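Local coordinates for protein acetaldehyde dehydrogenase (Acetylating) (PDB 5J78) that catalyses the NAD-linked, coenzyme A-dependent conversion of acetaldehyde to acetyl-CoA, as an acetylating member of the aldehyde dehydrogenase family, at residues C172-E175 with A176-M180; T144-V147 with I148-A151; E350-G354 with K355-F359. All coordinates share one frame; numbering follows the deposited sequence. Where two conformers were deposited one is given.

Contact 1: C172-E175 with A176-M180; sequences CTAE and AARIM
With CG anti to the backbone N (chi1 176°) and a bend at chi2 (57°), the E175 carboxylate is carried along helix 170-186 to R178, whose own chain turns back at chi3. E175 OE1 takes R178 NH1 at 3.0 Å in a salt bridge; the acceptor lies almost in the guanidinium plane, and the two flat groups are turned 40° apart. A174 O lies over one face of the guanidinium, while A174 CB meets R178 NH2 at 3.8 Å. The second carboxylate oxygen goes the other way: E175 OE2 rests 3.4 Å from I179 CD1, so one side chain serves both i+3 and i+4. Four i to i+4 backbone bonds hold the helix here, among them R178 N to A174 O (2.9 Å) and I179 N to E175 O (2.9 Å). T173, A174 and A177 pack on C196 of strand 194-196; I179 lies on a different face, against E72 and L76 of helix 55-84. With R178 exposed and modelled in two conformers, its pairing with E175 is doubtful as a permanent bond, and the charge pair probably adds only modestly to the hold of this helix.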
loop_
_atom_site.group_PDB
_atom_site.type_symbol
_atom_site.label_atom_id
_atom_site.label_comp_id
_atom_site.label_asym_id
_atom_site.label_seq_id
_atom_site.Cartn_x
_atom_site.Cartn_y
_atom_site.Cartn_z
ATOM N N CYS A 172 31.020 -12.010 1.380
ATOM C CA CYS A 172 32.015 -11.597 0.394
ATOM C C CYS A 172 31.749 -10.149 -0.088
ATOM O O CYS A 172 32.691 -9.392 -0.339
ATOM C CB CYS A 172 32.054 -12.570 -0.779
ATOM S SG CYS A 172 30.578 -12.627 -1.765
ATOM N N THR A 173 30.476 -9.760 -0.186
ATOM C CA THR A 173 30.112 -8.382 -0.571
ATOM C C THR A 173 30.615 -7.373 0.483
ATOM O O THR A 173 31.262 -6.381 0.150
ATOM C CB THR A 173 28.561 -8.234 -0.774
ATOM O OG1 THR A 173 28.105 -9.199 -1.731
ATOM C CG2 THR A 173 28.191 -6.834 -1.302
ATOM N N ALA A 174 30.327 -7.632 1.753
ATOM C CA ALA A 174 30.809 -6.770 2.818
ATOM C C ALA A 174 32.342 -6.730 2.881
ATOM O O ALA A 174 32.909 -5.683 3.172
ATOM C CB ALA A 174 30.227 -7.215 4.157
ATOM N N GLU A 175 33.023 -7.841 2.604
ATOM C CA GLU A 175 34.492 -7.844 2.654
ATOM C C GLU A 175 35.048 -6.972 1.526
ATOM O O GLU A 175 36.006 -6.220 1.729
ATOM C CB GLU A 175 35.055 -9.284 2.576
ATOM C CG GLU A 175 36.610 -9.414 2.533
ATOM C CD GLU A 175 37.350 -8.760 3.706
ATOM O OE1 GLU A 175 36.732 -8.437 4.743
ATOM O OE2 GLU A 175 38.581 -8.571 3.592
ATOM N N ALA A 176 34.422 -7.035 0.353
ATOM C CA ALA A 176 34.842 -6.211 -0.770
ATOM C C ALA A 176 34.672 -4.723 -0.450
ATOM O O ALA A 176 35.552 -3.917 -0.745
ATOM C CB ALA A 176 34.063 -6.582 -2.019
ATOM N N ALA A 177 33.549 -4.360 0.162
ATOM C CA ALA A 177 33.345 -2.980 0.607
ATOM C C ALA A 177 34.370 -2.529 1.681
ATOM O O ALA A 177 34.871 -1.404 1.634
ATOM C CB ALA A 177 31.917 -2.812 1.138
ATOM N N ARG A 178 34.648 -3.420 2.631
ATOM C CA ARG A 178 35.616 -3.187 3.696
ATOM C C ARG A 178 36.985 -2.849 3.097
ATOM O O ARG A 178 37.630 -1.880 3.483
ATOM C CB ARG A 178 35.710 -4.437 4.584
ATOM C CG ARG A 178 35.966 -4.211 6.065
ATOM C CD ARG A 178 35.751 -5.524 6.864
ATOM N NE ARG A 178 34.337 -5.745 7.194
ATOM C CZ ARG A 178 33.619 -6.822 6.882
ATOM N NH1 ARG A 178 34.152 -7.854 6.212
ATOM N NH2 ARG A 178 32.345 -6.864 7.257
ATOM N N ILE A 179 37.405 -3.656 2.129
ATOM C CA ILE A 179 38.675 -3.463 1.456
ATOM C C ILE A 179 38.703 -2.141 0.671
ATOM O O ILE A 179 39.708 -1.445 0.681
ATOM C CB ILE A 179 38.974 -4.647 0.520
ATOM C CG1 ILE A 179 39.378 -5.874 1.348
ATOM C CG2 ILE A 179 40.114 -4.330 -0.438
ATOM C CD1 ILE A 179 39.289 -7.161 0.587
ATOM N N MET A 180 37.604 -1.791 0.006
ATOM C CA MET A 180 37.519 -0.506 -0.697
ATOM C C MET A 180 37.660 0.697 0.264
ATOM O O MET A 180 38.387 1.650 -0.031
ATOM C CB MET A 180 36.201 -0.424 -1.482
ATOM C CG MET A 180 36.129 -1.317 -2.735
ATOM S SD MET A 180 37.554 -1.236 -3.867
ATOM C CE MET A 180 38.600 -2.487 -3.182
#

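Contact 2: T144-V147 with I148-A151; sequences TSTV and IFKA. With ACT (acetate ion), chain I.
An anion site at the first turn of helix 143-156 is where this contact begins, and the helix runs on through two turns, T144 to A151. The acetate, probably picked up from the crystallisation liquor, puts OXT in front of the amides there: S145 N reaches it at 3.0 Å along a fairly straight bond (164°), and T144 N adds a weak one. S145 OG closes in at 2.6 Å from OXT; its chi1 of 54° sets the hydroxyl between the backbone N and the carbonyl carbon, which brings it to the same acetate oxygen as the amide. K92 and K95 also bond to the ion, so lysine charge and, presumably, the helix dipole both favour an anion at this spot. T144 OG1, by contrast, is bonded to N96.

The helix is the crossover of a beta-alpha-beta unit, strand 124-138 to strand 160-165, of the Rossmann-like kind expected of the nucleotide-binding domain in this family. Within it the i to i+4 bonds are regular: I148 N to T144 O, F149 N to S145 O, K150 N to T146 O at 2.8 Å and A151 N to V147 O. The K150 chain runs alongside T146, and T146 CG2 touches K150 CE at 3.6 Å. Fully extended beyond CG, the lysine delivers NZ to T220 OG1, with weaker bonds to the carbonyl oxygens of I137 and L218, while T146 OG1 returns to N142 O. I148 folds CG1 back to 3.3 Å from T144 O, and its side chain packs against N96 and A99 of helix 89-107 and A69 and L76 of helix 55-84; F149 packs on S438 and T440.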
loop_
_atom_site.group_PDB
_atom_site.type_symbol
_atom_site.label_atom_id
_atom_site.label_comp_id
_atom_site.label_asym_id
_atom_site.label_seq_id
_atom_site.Cartn_x
_atom_site.Cartn_y
_atom_site.Cartn_z
ATOM N N THR A 144 31.555 -9.463 -5.698
ATOM C CA THR A 144 32.704 -8.660 -5.284
ATOM C C THR A 144 33.159 -7.725 -6.405
ATOM O O THR A 144 33.533 -6.588 -6.150
ATOM C CB THR A 144 33.851 -9.568 -4.822
ATOM O OG1 THR A 144 34.271 -10.392 -5.917
ATOM C CG2 THR A 144 33.377 -10.467 -3.677
ATOM N N SER A 145 33.063 -8.178 -7.650
ATOM C CA SER A 145 33.463 -7.345 -8.779
ATOM C C SER A 145 32.556 -6.129 -8.953
ATOM O O SER A 145 33.037 -5.056 -9.352
ATOM C CB SER A 145 33.483 -8.138 -10.082
ATOM O OG SER A 145 32.257 -8.789 -10.335
ATOM N N THR A 146 31.267 -6.289 -8.638
ATOM C CA THR A 146 30.292 -5.191 -8.779
ATOM C C THR A 146 30.527 -4.129 -7.696
ATOM O O THR A 146 30.332 -2.917 -7.916
ATOM C CB THR A 146 28.832 -5.703 -8.708
ATOM O OG1 THR A 146 28.607 -6.695 -9.722
ATOM C CG2 THR A 146 27.827 -4.555 -8.939
ATOM N N VAL A 147 30.938 -4.588 -6.524
ATOM C CA VAL A 147 31.288 -3.696 -5.435
ATOM C C VAL A 147 32.488 -2.861 -5.823
ATOM O O VAL A 147 32.505 -1.637 -5.596
ATOM C CB VAL A 147 31.605 -4.458 -4.134
ATOM C CG1 VAL A 147 32.338 -3.568 -3.146
ATOM C CG2 VAL A 147 30.336 -5.004 -3.528
ATOM N N ILE A 148 33.498 -3.520 -6.386
ATOM C CA ILE A 148 34.717 -2.829 -6.798
ATOM C C ILE A 148 34.364 -1.781 -7.856
ATOM O O ILE A 148 34.732 -0.612 -7.742
ATOM C CB ILE A 148 35.749 -3.823 -7.343
ATOM C CG1 ILE A 148 36.266 -4.733 -6.216
ATOM C CG2 ILE A 148 36.909 -3.093 -8.011
ATOM C CD1 ILE A 148 36.935 -5.978 -6.704
ATOM N N PHE A 149 33.634 -2.222 -8.873
ATOM C CA PHE A 149 33.206 -1.366 -9.981
ATOM C C PHE A 149 32.427 -0.144 -9.473
ATOM O O PHE A 149 32.787 0.994 -9.768
ATOM C CB PHE A 149 32.384 -2.214 -10.972
ATOM C CG PHE A 149 31.344 -1.444 -11.732
ATOM C CD1 PHE A 149 31.707 -0.509 -12.711
ATOM C CD2 PHE A 149 29.999 -1.663 -11.486
ATOM C CE1 PHE A 149 30.729 0.213 -13.406
ATOM C CE2 PHE A 149 29.021 -0.943 -12.170
ATOM C CZ PHE A 149 29.389 -0.003 -13.130
ATOM N N LYS A 150 31.400 -0.382 -8.658
ATOM C CA LYS A 150 30.553 0.703 -8.161
ATOM C C LYS A 150 31.272 1.635 -7.194
ATOM O O LYS A 150 31.037 2.856 -7.194
ATOM C CB LYS A 150 29.298 0.126 -7.500
ATOM C CG LYS A 150 28.336 -0.458 -8.513
ATOM C CD LYS A 150 27.018 -0.911 -7.888
ATOM C CE LYS A 150 26.065 -1.385 -8.980
ATOM N NZ LYS A 150 24.773 -1.910 -8.461
ATOM N N ALA A 151 32.142 1.083 -6.361
ATOM C CA ALA A 151 32.865 1.923 -5.411
ATOM C C ALA A 151 33.797 2.871 -6.135
ATOM O O ALA A 151 33.871 4.048 -5.782
ATOM C CB ALA A 151 33.649 1.074 -4.415
HETATM C C ACT I . 32.582 -11.982 -8.694
HETATM O O ACT I . 31.827 -12.854 -9.163
HETATM O OXT ACT I . 32.169 -10.834 -8.660
HETATM C CH3 ACT I . 33.969 -12.296 -8.232
#

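Contact 3: E350-G354 with K355-F359; sequences ETEVG and KEYPF
G354, Y357 and E350 lose the most surface here. G354 adopts backbone angles open to glycine, just where the chain reverses through K355 and E356. Its carbonyl oxygen accepts Y357 N at 2.8 Å, the N-H arriving from well above the carbonyl plane, while G354 N bonds to S360 OG. Y357 then folds its ring back over the earlier part of the loop, at E352. E352 CB stands over the middle of that ring, 3.4 Å from the centroid and 13° off the normal, a CH-pi contact; the two side chains run alongside each other, and E352 CG lies 3.6 Å from Y357 CE1. E350 comes in from the other end: its CD touches F359 CB at 4.0 Å, and the two side chains cross at about a right angle, the carboxylate and ring planes 48° apart. F359 itself leads on to V309, A310 and I313 of helix 303-313, and V353 packs on L382 and L386 of helix 376-388. With its i to i+3 bond, the reversal from G354 to Y357 is a type I beta turn, set in the surface loop that connects strands 345-349 and 367-373 of the seven-stranded parallel sheet.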
loop_
_atom_site.group_PDB
_atom_site.type_symbol
_atom_site.label_atom_id
_atom_site.label_comp_id
_atom_site.label_asym_id
_atom_site.label_seq_id
_atom_site.Cartn_x
_atom_site.Cartn_y
_atom_site.Cartn_z
ATOM N N GLU A 350 17.584 -27.301 -30.568
ATOM C CA GLU A 350 16.249 -26.864 -30.186
ATOM C C GLU A 350 15.598 -26.198 -31.374
ATOM O O GLU A 350 16.299 -25.730 -32.280
ATOM C CB GLU A 350 16.336 -25.916 -28.982
ATOM C CG GLU A 350 15.078 -25.832 -28.121
ATOM C CD GLU A 350 14.803 -27.108 -27.316
ATOM O OE1 GLU A 350 15.567 -28.104 -27.435
ATOM O OE2 GLU A 350 13.814 -27.107 -26.550
ATOM N N THR A 351 14.265 -26.168 -31.381
ATOM C CA THR A 351 13.519 -25.482 -32.437
ATOM C C THR A 351 12.491 -24.488 -31.880
ATOM O O THR A 351 12.126 -23.543 -32.570
ATOM C CB THR A 351 12.784 -26.489 -33.354
ATOM O OG1 THR A 351 11.795 -27.200 -32.597
ATOM C CG2 THR A 351 13.777 -27.474 -33.967
ATOM N N GLU A 352 12.042 -24.705 -30.644
ATOM C CA GLU A 352 11.023 -23.858 -30.019
ATOM C C GLU A 352 11.579 -22.805 -29.035
ATOM O O GLU A 352 12.648 -22.975 -28.440
ATOM C CB GLU A 352 10.000 -24.733 -29.286
ATOM C CG GLU A 352 9.159 -25.620 -30.202
ATOM C CD GLU A 352 8.627 -24.881 -31.419
ATOM O OE1 GLU A 352 7.803 -23.949 -31.250
ATOM O OE2 GLU A 352 9.047 -25.226 -32.546
ATOM N N VAL A 353 10.811 -21.730 -28.861
ATOM C CA VAL A 353 11.158 -20.616 -27.970
ATOM C C VAL A 353 9.981 -20.273 -27.058
ATOM O O VAL A 353 8.856 -20.129 -27.523
ATOM C CB VAL A 353 11.552 -19.366 -28.782
ATOM C CG1 VAL A 353 11.932 -18.172 -27.857
ATOM C CG2 VAL A 353 12.694 -19.698 -29.746
ATOM N N GLY A 354 10.227 -20.144 -25.758
ATOM C CA GLY A 354 9.162 -19.796 -24.840
ATOM C C GLY A 354 9.518 -20.171 -23.431
ATOM O O GLY A 354 10.378 -21.014 -23.221
ATOM N N LYS A 355 8.843 -19.550 -22.468
ATOM C CA LYS A 355 9.127 -19.755 -21.050
ATOM C C LYS A 355 8.975 -21.227 -20.680
ATOM O O LYS A 355 9.520 -21.683 -19.679
ATOM C CB LYS A 355 8.194 -18.913 -20.157
ATOM C CG LYS A 355 7.840 -17.516 -20.654
ATOM C CD LYS A 355 8.860 -16.464 -20.253
ATOM C CE LYS A 355 8.647 -15.192 -21.077
ATOM N NZ LYS A 355 9.620 -14.109 -20.755
ATOM N N GLU A 356 8.225 -21.964 -21.495
ATOM C CA GLU A 356 7.900 -23.353 -21.200
ATOM C C GLU A 356 8.844 -24.308 -21.914
ATOM O O GLU A 356 8.691 -25.518 -21.818
ATOM C CB GLU A 356 6.447 -23.651 -21.588
ATOM C CG GLU A 356 6.151 -23.760 -23.097
ATOM C CD GLU A 356 6.039 -22.410 -23.814
ATOM O OE1 GLU A 356 6.670 -21.418 -23.381
ATOM O OE2 GLU A 356 5.306 -22.347 -24.826
ATOM N N TYR A 357 9.789 -23.738 -22.658
ATOM C CA TYR A 357 10.857 -24.479 -23.319
ATOM C C TYR A 357 12.170 -24.117 -22.628
ATOM O O TYR A 357 12.869 -23.187 -23.044
ATOM C CB TYR A 357 10.908 -24.151 -24.798
ATOM C CG TYR A 357 9.678 -24.618 -25.533
ATOM C CD1 TYR A 357 9.604 -25.907 -26.040
ATOM C CD2 TYR A 357 8.580 -23.783 -25.705
ATOM C CE1 TYR A 357 8.481 -26.351 -26.705
ATOM C CE2 TYR A 357 7.447 -24.224 -26.375
ATOM C CZ TYR A 357 7.411 -25.508 -26.873
ATOM O OH TYR A 357 6.300 -25.954 -27.539
ATOM N N PRO A 358 12.495 -24.845 -21.552
ATOM C CA PRO A 358 13.578 -24.445 -20.648
ATOM C C PRO A 358 14.926 -24.208 -21.307
ATOM O O PRO A 358 15.757 -23.513 -20.716
ATOM C CB PRO A 358 13.658 -25.616 -19.673
ATOM C CG PRO A 358 12.280 -26.198 -19.681
ATOM C CD PRO A 358 11.819 -26.071 -21.086
ATOM N N PHE A 359 15.159 -24.743 -22.497
ATOM C CA PHE A 359 16.444 -24.515 -23.135
ATOM C C PHE A 359 16.474 -23.153 -23.837
ATOM O O PHE A 359 17.544 -22.649 -24.164
ATOM C CB PHE A 359 16.769 -25.648 -24.111
ATOM C CG PHE A 359 17.303 -26.885 -23.437
ATOM C CD1 PHE A 359 18.631 -26.968 -23.077
ATOM C CD2 PHE A 359 16.476 -27.959 -23.161
ATOM C CE1 PHE A 359 19.136 -28.111 -22.446
ATOM C CE2 PHE A 359 16.974 -29.092 -22.534
ATOM C CZ PHE A 359 18.307 -29.157 -22.171
#

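Overall arrangement
Following the chain, contact 2 comes first, on the helix after strand 124-138; contact 1 follows on helix 170-186, after strand 160-165. Contact 3 lies far along, between strands 345-349 and 367-373. All three are local and in series, so none closes a long loop and none nests or crosses. Contacts 1 and 2 do meet: T173 CG2 packs on V147 CG2, A176 CB on V147 CG1, and C172 O on T144 CG2, joining two consecutive crossover helices beside one mixed sheet; the centres of the two contacts are about 9 Å apart. Contact 3 belongs to the other sheet; its centre is about 39 Å from that of contact 1, across the chain's centre, and about 34 Å from that of contact 2.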